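Local coordinates for protein troponin C (Chlamys nipponensis akazara, PDB 3TZ1) that serves, through this C-terminal EF-hand domain, as a calcium-binding part of troponin, the complex whose inhibition of actin filaments in striated muscle is lifted by calcium, at residues 4-9 and 64-69; 24-29 and 58-63. One frame throughout, in Å; residues are numbered along the deposited sequence.

Interaction 1 (4-9 and 64-69). With CA (calcium ion), chain C.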
ATOM      1  N   LEU A   4      -4.322   6.684 -11.862  1.00 46.50           N
ATOM      2  CA  LEU A   4      -5.313   5.914 -11.120  1.00 46.46           C
ATOM      3  C   LEU A   4      -6.606   6.714 -10.948  1.00 45.18           C
ATOM      4  O   LEU A   4      -6.590   7.830 -10.429  1.00 48.81           O
ATOM      5  CB  LEU A   4      -4.760   5.512  -9.749  1.00 48.92           C
ATOM      6  CG  LEU A   4      -4.951   4.067  -9.278  1.00 48.09           C
ATOM      7  CD1 LEU A   4      -4.541   3.937  -7.831  1.00 33.43           C
ATOM      8  CD2 LEU A   4      -6.391   3.620  -9.452  1.00 51.08           C
ATOM      9  N   ASP A   5      -7.716   6.140 -11.398  1.00 37.22           N
ATOM     10  CA  ASP A   5      -9.041   6.687 -11.140  1.00 38.60           C
ATOM     11  C   ASP A   5      -9.230   6.818  -9.631  1.00 36.15           C
ATOM     12  O   ASP A   5      -8.927   5.883  -8.888  1.00 33.59           O
ATOM     13  CB  ASP A   5     -10.106   5.742 -11.710  1.00 43.90           C
ATOM     14  CG  ASP A   5     -11.456   6.413 -11.879  1.00 52.02           C
ATOM     15  OD1 ASP A   5     -12.045   6.829 -10.860  1.00 52.76           O
ATOM     16  OD2 ASP A   5     -11.930   6.514 -13.032  1.00 52.78           O
ATOM     17  N   GLU A   6      -9.722   7.968  -9.172  1.00 38.99           N
ATOM     18  CA  GLU A   6      -9.917   8.167  -7.733  1.00 38.28           C
ATOM     19  C   GLU A   6     -11.012   7.261  -7.176  1.00 32.92           C
ATOM     20  O   GLU A   6     -10.994   6.906  -6.000  1.00 28.38           O
ATOM     21  CB  GLU A   6     -10.208   9.630  -7.390  1.00 45.36           C
ATOM     22  CG  GLU A   6     -10.316   9.883  -5.892  1.00 50.92           C
ATOM     23  CD  GLU A   6      -9.529  11.099  -5.421  1.00 55.60           C
ATOM     24  OE1 GLU A   6      -8.896  11.778  -6.261  1.00 61.08           O
ATOM     25  OE2 GLU A   6      -9.544  11.371  -4.199  1.00 50.99           O
ATOM     26  N   ARG A   7     -11.967   6.896  -8.024  1.00 34.45           N
ATOM     27  CA  ARG A   7     -13.001   5.941  -7.626  1.00 31.20           C
ATOM     28  C   ARG A   7     -12.373   4.611  -7.267  1.00 24.73           C
ATOM     29  O   ARG A   7     -12.766   3.952  -6.299  1.00 25.97           O
ATOM     30  CB  ARG A   7     -14.002   5.722  -8.758  1.00 38.41           C
ATOM     31  CG  ARG A   7     -15.225   6.599  -8.684  1.00 48.85           C
ATOM     32  CD  ARG A   7     -16.123   6.324  -9.877  1.00 54.30           C
ATOM     33  NE  ARG A   7     -15.376   6.444 -11.127  1.00 56.74           N
ATOM     34  CZ  ARG A   7     -15.889   6.220 -12.332  1.00 59.58           C
ATOM     35  NH1 ARG A   7     -17.161   5.858 -12.458  1.00 58.88           N
ATOM     36  NH2 ARG A   7     -15.127   6.358 -13.411  1.00 59.07           N
ATOM     37  N   GLU A   8     -11.402   4.205  -8.075  1.00 27.81           N
ATOM     38  CA  GLU A   8     -10.711   2.945  -7.867  1.00 31.53           C
ATOM     39  C   GLU A   8      -9.855   3.027  -6.609  1.00 24.92           C
ATOM     40  O   GLU A   8      -9.783   2.078  -5.828  1.00 24.64           O
ATOM     41  CB  GLU A   8      -9.834   2.642  -9.077  1.00 37.91           C
ATOM     42  CG  GLU A   8      -9.639   1.180  -9.336  1.00 35.63           C
ATOM     43  CD  GLU A   8      -8.793   0.937 -10.557  1.00 33.42           C
ATOM     44  OE1 GLU A   8      -8.795   1.801 -11.463  1.00 38.67           O
ATOM     45  OE2 GLU A   8      -8.117  -0.106 -10.601  1.00 30.15           O
ATOM     46  N   LEU A   9      -9.200   4.170  -6.428  1.00 22.17           N
ATOM     47  CA  LEU A   9      -8.389   4.427  -5.242  1.00 18.97           C
ATOM     48  C   LEU A   9      -9.224   4.344  -3.972  1.00 21.12           C
ATOM     49  O   LEU A   9      -8.821   3.721  -2.988  1.00 21.34           O
ATOM     50  CB  LEU A   9      -7.744   5.815  -5.327  1.00 22.19           C
ATOM     51  CG  LEU A   9      -6.760   6.123  -4.199  1.00 31.71           C
ATOM     52  CD1 LEU A   9      -5.482   5.338  -4.418  1.00 34.82           C
ATOM     53  CD2 LEU A   9      -6.465   7.623  -4.112  1.00 31.32           C
ATOM     54  N   GLU A  64      -2.118   9.738   2.676  1.00 24.43           N
ATOM     55  CA  GLU A  64      -0.871   9.006   2.467  1.00 23.41           C
ATOM     56  C   GLU A  64      -1.045   7.993   1.349  1.00 19.46           C
ATOM     57  O   GLU A  64      -0.158   7.789   0.520  1.00 20.59           O
ATOM     58  CB  GLU A  64      -0.437   8.298   3.749  1.00 22.83           C
ATOM     59  CG  GLU A  64      -0.039   9.243   4.856  1.00 29.32           C
ATOM     60  CD  GLU A  64       0.243   8.517   6.135  1.00 29.05           C
ATOM     61  OE1 GLU A  64      -0.460   7.517   6.413  1.00 24.44           O
ATOM     62  OE2 GLU A  64       1.185   8.922   6.846  1.00 28.83           O
ATOM     63  N   PHE A  65      -2.208   7.361   1.331  1.00 18.54           N
ATOM     64  CA  PHE A  65      -2.497   6.349   0.333  1.00 19.07           C
ATOM     65  C   PHE A  65      -2.518   6.992  -1.054  1.00 17.95           C
ATOM     66  O   PHE A  65      -1.951   6.459  -2.006  1.00 20.16           O
ATOM     67  CB  PHE A  65      -3.839   5.689   0.651  1.00 18.04           C
ATOM     68  CG  PHE A  65      -4.130   4.475  -0.180  1.00 16.67           C
ATOM     69  CD1 PHE A  65      -3.299   3.373  -0.128  1.00 17.80           C
ATOM     70  CD2 PHE A  65      -5.257   4.433  -1.002  1.00 19.71           C
ATOM     71  CE1 PHE A  65      -3.578   2.236  -0.897  1.00 22.67           C
ATOM     72  CE2 PHE A  65      -5.535   3.311  -1.772  1.00 19.34           C
ATOM     73  CZ  PHE A  65      -4.697   2.210  -1.712  1.00 22.77           C
ATOM     74  N   LYS A  66      -3.152   8.159  -1.154  1.00 20.53           N
ATOM     75  CA  LYS A  66      -3.268   8.857  -2.429  1.00 23.02           C
ATOM     76  C   LYS A  66      -1.908   9.317  -2.934  1.00 26.67           C
ATOM     77  O   LYS A  66      -1.598   9.207  -4.126  1.00 30.44           O
ATOM     78  CB  LYS A  66      -4.230  10.044  -2.306  1.00 27.06           C
ATOM     79  CG  LYS A  66      -4.452  10.780  -3.607  1.00 36.66           C
ATOM     80  CD  LYS A  66      -5.590  11.781  -3.512  1.00 44.44           C
ATOM     81  CE  LYS A  66      -5.833  12.430  -4.869  1.00 51.15           C
ATOM     82  NZ  LYS A  66      -6.947  13.418  -4.840  1.00 56.26           N
ATOM     83  N   CYS A  67      -1.095   9.826  -2.017  1.00 27.22           N
ATOM     84  CA  CYS A  67       0.254  10.274  -2.347  1.00 30.85           C
ATOM     85  C   CYS A  67       1.050   9.152  -2.994  1.00 26.17           C
ATOM     86  O   CYS A  67       1.743   9.365  -3.985  1.00 32.91           O
ATOM     87  CB  CYS A  67       0.976  10.766  -1.094  1.00 34.91           C
ATOM     88  SG  CYS A  67       0.493  12.428  -0.566  1.00 52.89           S
ATOM     89  N   LEU A  68       0.954   7.955  -2.425  1.00 22.15           N
ATOM     90  CA  LEU A  68       1.674   6.810  -2.972  1.00 22.71           C
ATOM     91  C   LEU A  68       1.107   6.435  -4.328  1.00 23.33           C
ATOM     92  O   LEU A  68       1.834   6.300  -5.318  1.00 21.36           O
ATOM     93  CB  LEU A  68       1.577   5.606  -2.035  1.00 20.39           C
ATOM     94  CG  LEU A  68       2.020   4.269  -2.657  1.00 17.95           C
ATOM     95  CD1 LEU A  68       3.512   4.306  -3.033  1.00 24.47           C
ATOM     96  CD2 LEU A  68       1.742   3.121  -1.710  1.00 19.42           C
ATOM     97  N   MET A  69      -0.210   6.278  -4.373  1.00 23.52           N
ATOM     98  CA  MET A  69      -0.836   5.656  -5.525  1.00 26.71           C
ATOM     99  C   MET A  69      -0.947   6.566  -6.751  1.00 29.42           C
ATOM    100  O   MET A  69      -0.851   6.096  -7.883  1.00 34.41           O
ATOM    101  CB  MET A  69      -2.195   5.082  -5.123  1.00 22.70           C
ATOM    102  CG  MET A  69      -2.106   4.034  -4.008  1.00 19.73           C
ATOM    103  SD  MET A  69      -1.105   2.586  -4.435  1.00 25.16           S
ATOM    104  CE  MET A  69      -1.936   2.042  -5.920  1.00 28.92           C
TER
HETATM  105 CA    CA C   1       0.476   7.415   8.820  1.00 27.32          CA
HETATM  106  O   HOH W   1      -1.630   8.913   9.301  1.00 35.54           O
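L4 and M69 lie closest at one end of this contact, 7.2 Å between their CA atoms, and L9 and K66 at the other, 7.3 Å apart, where the first turn of helix 6-16 packs on helix 62-70. L9 gives up the most surface to the contact, and its two methyls meet three neighbours. Because its CG stands anti to the backbone N (chi1 -174°), the methyls reach across although the CB does not aim at the other helix. L9 CD1 enters between F65 and M69, 3.3 Å from F65 CE2 and 3.4 Å from M69 CB, a tight fit, and approaches the ring obliquely. L9 CD2 lies on the aliphatic base of K66, 3.8 Å from K66 CB. In M69, chi1 (-59°) lays CG over the centre of one face of F65, and the bends at chi2 and chi3 carry M69 CE round to L4 CD1 at 3.7 Å. A flexible thioether suits this place between a ring and a leucine. The polar margin is formed by K66, whose fully extended chain crosses E6 at about a right angle. K66 NZ bonds E6 OE1 at 2.9 Å on the syn side, 16° out of the carboxylate plane, and makes a weaker bond to OE2. K66 on OE1 and the Y62 hydroxyl on OE2 probably limit the carboxylate's rotation. D5 OD1 caps the new helix, accepting from R7 N at 2.8 Å, and OD2 pairs with R7 NH2. On helix 62-70, E64 grips the calcium ion with both carboxylate oxygens, and F65 and L68 touch apolar side chains of the bound peptide. A largely buried apolar seam, with L4 at its exposed end, thus adjoins a salt bridge, which should hold the start of helix 6-16 against the helix leaving the calcium loop.

Interaction 2 (24-29 and 58-63). With CA (calcium ion), chain C.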
ATOM      1  N   ILE A  24      -5.462   2.216   6.756  1.00 20.25           N
ATOM      2  CA  ILE A  24      -4.945   0.877   6.514  1.00 22.80           C
ATOM      3  C   ILE A  24      -3.816   0.648   7.519  1.00 20.23           C
ATOM      4  O   ILE A  24      -2.863   1.404   7.550  1.00 24.02           O
ATOM      5  CB  ILE A  24      -4.401   0.747   5.078  1.00 23.27           C
ATOM      6  CG1 ILE A  24      -5.493   1.111   4.064  1.00 25.52           C
ATOM      7  CG2 ILE A  24      -3.887  -0.669   4.825  1.00 22.41           C
ATOM      8  CD1 ILE A  24      -4.985   1.245   2.639  1.00 24.41           C
ATOM      9  N   LYS A  25      -3.939  -0.375   8.362  1.00 20.11           N
ATOM     10  CA  LYS A  25      -2.886  -0.681   9.320  1.00 24.53           C
ATOM     11  C   LYS A  25      -1.652  -1.159   8.566  1.00 20.79           C
ATOM     12  O   LYS A  25      -1.760  -1.817   7.534  1.00 20.72           O
ATOM     13  CB  LYS A  25      -3.348  -1.747  10.317  1.00 36.52           C
ATOM     14  CG  LYS A  25      -4.447  -1.284  11.263  1.00 43.57           C
ATOM     15  CD  LYS A  25      -5.087  -2.465  11.976  1.00 48.28           C
ATOM     16  CE  LYS A  25      -4.179  -3.053  13.056  1.00 54.42           C
ATOM     17  NZ  LYS A  25      -4.114  -2.207  14.286  1.00 60.60           N
ATOM     18  N   VAL A  26      -0.477  -0.824   9.077  1.00 21.24           N
ATOM     19  CA  VAL A  26       0.756  -1.191   8.398  1.00 24.98           C
ATOM     20  C   VAL A  26       0.940  -2.716   8.311  1.00 29.42           C
ATOM     21  O   VAL A  26       1.604  -3.215   7.402  1.00 27.10           O
ATOM     22  CB  VAL A  26       1.970  -0.476   9.036  1.00 27.34           C
ATOM     23  CG1 VAL A  26       3.227  -1.314   8.915  1.00 43.80           C
ATOM     24  CG2 VAL A  26       2.140   0.900   8.401  1.00 26.58           C
ATOM     25  N   ASP A  27       0.326  -3.451   9.235  1.00 24.46           N
ATOM     26  CA  ASP A  27       0.358  -4.913   9.191  1.00 28.09           C
ATOM     27  C   ASP A  27      -0.169  -5.459   7.864  1.00 23.22           C
ATOM     28  O   ASP A  27       0.259  -6.522   7.409  1.00 25.50           O
ATOM     29  CB  ASP A  27      -0.473  -5.512  10.331  1.00 40.18           C
ATOM     30  CG  ASP A  27       0.124  -5.242  11.696  1.00 53.60           C
ATOM     31  OD1 ASP A  27       1.268  -4.737  11.762  1.00 54.83           O
ATOM     32  OD2 ASP A  27      -0.552  -5.553  12.704  1.00 57.28           O
ATOM     33  N   VAL A  28      -1.133  -4.758   7.273  1.00 24.26           N
ATOM     34  CA  VAL A  28      -1.733  -5.186   6.010  1.00 21.62           C
ATOM     35  C   VAL A  28      -0.708  -5.048   4.898  1.00 22.32           C
ATOM     36  O   VAL A  28      -0.528  -5.945   4.077  1.00 19.04           O
ATOM     37  CB  VAL A  28      -2.988  -4.346   5.665  1.00 28.17           C
ATOM     38  CG1 VAL A  28      -3.488  -4.665   4.265  1.00 26.29           C
ATOM     39  CG2 VAL A  28      -4.084  -4.570   6.695  1.00 31.78           C
ATOM     40  N   LEU A  29      -0.025  -3.910   4.879  1.00 18.87           N
ATOM     41  CA  LEU A  29       1.067  -3.690   3.942  1.00 17.96           C
ATOM     42  C   LEU A  29       2.188  -4.704   4.114  1.00 16.54           C
ATOM     43  O   LEU A  29       2.719  -5.221   3.134  1.00 19.76           O
ATOM     44  CB  LEU A  29       1.639  -2.291   4.148  1.00 25.31           C
ATOM     45  CG  LEU A  29       1.671  -1.383   2.929  1.00 34.12           C
ATOM     46  CD1 LEU A  29       0.287  -1.297   2.303  1.00 31.26           C
ATOM     47  CD2 LEU A  29       2.178  -0.009   3.365  1.00 25.96           C
ATOM     48  N   GLY A  58       2.015   4.040  12.031  1.00 29.38           N
ATOM     49  CA  GLY A  58       1.648   2.639  11.957  1.00 26.42           C
ATOM     50  C   GLY A  58       0.317   2.452  11.251  1.00 26.11           C
ATOM     51  O   GLY A  58      -0.245   1.360  11.239  1.00 25.29           O
ATOM     52  N   THR A  59      -0.193   3.528  10.663  1.00 23.50           N
ATOM     53  CA  THR A  59      -1.443   3.473   9.917  1.00 22.40           C
ATOM     54  C   THR A  59      -1.296   4.317   8.657  1.00 25.02           C
ATOM     55  O   THR A  59      -0.619   5.344   8.666  1.00 21.41           O
ATOM     56  CB  THR A  59      -2.599   4.054  10.739  1.00 23.37           C
ATOM     57  OG1 THR A  59      -2.258   5.385  11.147  1.00 27.76           O
ATOM     58  CG2 THR A  59      -2.857   3.208  11.971  1.00 30.62           C
ATOM     59  N   VAL A  60      -1.934   3.902   7.578  1.00 21.88           N
ATOM     60  CA  VAL A  60      -1.882   4.672   6.341  1.00 22.65           C
ATOM     61  C   VAL A  60      -3.208   5.391   6.163  1.00 25.17           C
ATOM     62  O   VAL A  60      -4.229   4.746   5.939  1.00 23.10           O
ATOM     63  CB  VAL A  60      -1.620   3.749   5.127  1.00 22.69           C
ATOM     64  CG1 VAL A  60      -1.616   4.550   3.835  1.00 20.68           C
ATOM     65  CG2 VAL A  60      -0.287   3.015   5.294  1.00 24.75           C
ATOM     66  N   ASP A  61      -3.219   6.719   6.281  1.00 23.06           N
ATOM     67  CA  ASP A  61      -4.480   7.433   6.070  1.00 23.34           C
ATOM     68  C   ASP A  61      -4.719   7.649   4.574  1.00 22.30           C
ATOM     69  O   ASP A  61      -3.863   7.315   3.751  1.00 22.48           O
ATOM     70  CB  ASP A  61      -4.555   8.740   6.889  1.00 26.92           C
ATOM     71  CG  ASP A  61      -3.433   9.713   6.568  1.00 30.43           C
ATOM     72  OD1 ASP A  61      -3.217  10.012   5.375  1.00 30.83           O
ATOM     73  OD2 ASP A  61      -2.770  10.188   7.516  1.00 32.18           O
ATOM     74  N   TYR A  62      -5.877   8.189   4.203  1.00 26.30           N
ATOM     75  CA  TYR A  62      -6.213   8.255   2.779  1.00 26.07           C
ATOM     76  C   TYR A  62      -5.286   9.197   2.019  1.00 19.57           C
ATOM     77  O   TYR A  62      -4.951   8.957   0.858  1.00 23.80           O
ATOM     78  CB  TYR A  62      -7.677   8.651   2.554  1.00 28.40           C
ATOM     79  CG  TYR A  62      -8.055   8.707   1.088  1.00 27.15           C
ATOM     80  CD1 TYR A  62      -8.255   9.926   0.449  1.00 30.42           C
ATOM     81  CD2 TYR A  62      -8.204   7.547   0.344  1.00 27.63           C
ATOM     82  CE1 TYR A  62      -8.597   9.984  -0.892  1.00 28.73           C
ATOM     83  CE2 TYR A  62      -8.539   7.593  -1.000  1.00 24.68           C
ATOM     84  CZ  TYR A  62      -8.741   8.816  -1.607  1.00 25.00           C
ATOM     85  OH  TYR A  62      -9.076   8.867  -2.941  1.00 30.53           O
ATOM     86  N   GLU A  63      -4.857  10.265   2.677  1.00 23.59           N
ATOM     87  CA  GLU A  63      -3.950  11.200   2.031  1.00 26.19           C
ATOM     88  C   GLU A  63      -2.608  10.535   1.736  1.00 24.78           C
ATOM     89  O   GLU A  63      -2.029  10.734   0.670  1.00 27.26           O
ATOM     90  CB  GLU A  63      -3.760  12.450   2.887  1.00 36.46           C
ATOM     91  CG  GLU A  63      -2.902  13.503   2.238  1.00 51.33           C
ATOM     92  CD  GLU A  63      -2.753  14.733   3.107  1.00 64.40           C
ATOM     93  OE1 GLU A  63      -3.750  15.471   3.266  1.00 66.87           O
ATOM     94  OE2 GLU A  63      -1.643  14.952   3.637  1.00 70.09           O
TER
HETATM   95 CA    CA C   1       0.476   7.415   8.820  1.00 27.32          CA
HETATM   96  O   HOH W   1      -1.630   8.913   9.301  1.00 35.54           O
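T59 joins the metal site to the sheet: T59 O binds the calcium ion at 2.4 Å, while its CA makes a CH···O contact with I24 O. I24 O also accepts from V60 N at 2.7 Å, and I24 N returns a nearly straight bond to V60 O (2.9 Å, 168°). I24 and V60 are therefore an antiparallel hydrogen-bonded pair, K25 and T59 a non-hydrogen-bonded one. A third bond, V26 N to G58 O at 3.1 Å, comes from well above the carbonyl plane, where the chain already turns into helix 26-36. G58 has a positive phi of 81°, a conformation easy for a residue without a side chain. Beta-branched I24 and V60 suit extended chain; I24 CB and V60 CB meet at 4.1 Å on the face turned to F65. L29 CD2 adds a looser touch on V60 CG2. On the other face lie K25 and T59. Water 1 lies between the metal, which it binds, and OD2 of D61, the N-cap of helix 62-70. D53, D55, S57 and E64 complete the site. This short two-stranded sheet between paired loops is the hallmark of the EF-hand pair.

Overall arrangement
Interactions 1 and 2 have centres about 13 Å apart and share helix 62-70: 58-63 leads into it and 64-69 continues it. Along the chain the order is 4-9, 24-29, 58-63, 64-69, so the pairing of the two loop strands falls between the halves of the outer helix contact. The first helix, 6-16, precedes strand 24-25, and both belong to the first EF-hand; the second contributes the other partners. The two contacts meet directly where L9 CD2 packs on Y62 OH and where F65 N approaches V60 CG1. Both also reach the one calcium ion; metal site, sheet and helix contact share 58-69, which makes the calcium site directly continuous with the helix packing.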